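Local structure of programmed Cell Death Protein 5 Homolog (Leishmania major, 6VMT) at residues A[88-91]-A[92-96]. The protein probably binds DNA and is a largely helical protein of the PDCD5 family. Sequence-based numbering, arbitrary orientation.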
# COMPACT_ATOMS: atom_id res chain seq x y z
N VAL A 88 -3.30 -13.89 5.14
CA VAL A 88 -2.14 -13.10 4.64
C VAL A 88 -1.11 -14.08 4.07
O VAL A 88 -0.77 -13.98 2.87
CB VAL A 88 -1.54 -12.22 5.75
CG1 VAL A 88 -0.20 -11.63 5.34
CG2 VAL A 88 -2.51 -11.12 6.16
N ARG A 89 -0.64 -15.01 4.91
CA ARG A 89 0.38 -16.03 4.56
C ARG A 89 -0.04 -16.71 3.25
O ARG A 89 0.75 -16.73 2.32
CB ARG A 89 0.57 -16.98 5.74
CG ARG A 89 0.67 -18.45 5.39
CD ARG A 89 1.26 -19.31 6.49
NE ARG A 89 1.74 -20.56 5.89
CZ ARG A 89 2.78 -20.70 5.05
NH1 ARG A 89 3.51 -19.66 4.67
NH2 ARG A 89 3.08 -21.89 4.58
N GLU A 90 -1.29 -17.14 3.16
CA GLU A 90 -1.89 -17.76 1.94
C GLU A 90 -1.67 -16.82 0.75
O GLU A 90 -1.06 -17.26 -0.22
CB GLU A 90 -3.36 -18.06 2.19
CG GLU A 90 -4.00 -19.05 1.23
CD GLU A 90 -5.39 -19.52 1.68
OE1 GLU A 90 -6.22 -18.66 2.02
OE2 GLU A 90 -5.64 -20.76 1.71
N LEU A 91 -2.09 -15.55 0.85
CA LEU A 91 -1.98 -14.54 -0.26
C LEU A 91 -0.51 -14.32 -0.62
O LEU A 91 -0.18 -14.38 -1.81
CB LEU A 91 -2.64 -13.22 0.16
CG LEU A 91 -4.16 -13.19 0.34
CD1 LEU A 91 -4.60 -11.78 0.66
CD2 LEU A 91 -4.89 -13.65 -0.89
N LEU A 92 0.38 -14.12 0.35
CA LEU A 92 1.84 -13.95 0.06
C LEU A 92 2.40 -15.12 -0.75
O LEU A 92 3.17 -14.90 -1.69
CB LEU A 92 2.58 -13.83 1.38
CG LEU A 92 2.52 -12.45 2.03
CD1 LEU A 92 3.13 -12.48 3.40
CD2 LEU A 92 3.24 -11.44 1.19
N GLY A 93 2.04 -16.35 -0.44
CA GLY A 93 2.39 -17.48 -1.31
C GLY A 93 1.81 -17.33 -2.70
O GLY A 93 2.53 -17.54 -3.65
N GLN A 94 0.54 -16.97 -2.83
CA GLN A 94 -0.14 -16.95 -4.15
C GLN A 94 0.52 -15.92 -5.06
O GLN A 94 0.51 -16.13 -6.28
CB GLN A 94 -1.61 -16.58 -4.00
CG GLN A 94 -2.47 -17.68 -3.39
CD GLN A 94 -3.94 -17.51 -3.71
OE1 GLN A 94 -4.38 -17.75 -4.83
NE2 GLN A 94 -4.73 -17.09 -2.72
N MET A 95 1.00 -14.80 -4.52
CA MET A 95 1.58 -13.73 -5.36
C MET A 95 2.97 -14.23 -5.73
O MET A 95 3.23 -14.38 -6.94
CB MET A 95 1.61 -12.33 -4.71
CG MET A 95 0.23 -11.82 -4.18
SD MET A 95 -1.14 -11.45 -5.37
CE MET A 95 -2.46 -10.89 -4.28
N ALA A 96 3.80 -14.58 -4.74
CA ALA A 96 5.13 -15.20 -4.98
C ALA A 96 5.00 -16.18 -6.14
O ALA A 96 5.75 -16.12 -7.13
CB ALA A 96 5.62 -15.93 -3.76
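Val88 and Leu92 sit one turn apart on the alpha-helix 85-103, where four successive i to i+4 bonds satisfy every carbonyl of 88-91 and every amide of 92-95. Leu92 N gives its hydrogen to Val88 O at 2.8 Å and Gly93 N to Arg89 O at 3.1 Å, both nearly straight, with N-H...O angles of 170°. The next two are more bent: Gln94 N to Glu90 O (3.1 Å) has an N-H...O angle of 150°, while Met95 N meets Leu91 O at 3.0 Å. A fifth bond, Ala96 N to Leu92 O, carries the pattern on. The side chains add apolar contact on the buried side, which faces helix 46-75: Val88 touches Leu52 there and Leu91 touches Val66. Val88 and Leu92 run side by side in the same direction. Val88 CG1 lies 3.9 Å from Leu92 CD1; a chi1 of 169° turns it away from the backbone N and beside the carbonyl carbon, toward the next turn. Where the buried side gives way to solvent, the buried Leu91 and the exposed Gln94 cross at a slant. Beyond its CG the Gln94 chain is extended, and its amide NE2 ends 3.9 Å from Leu91 CD2, a van der Waals contact.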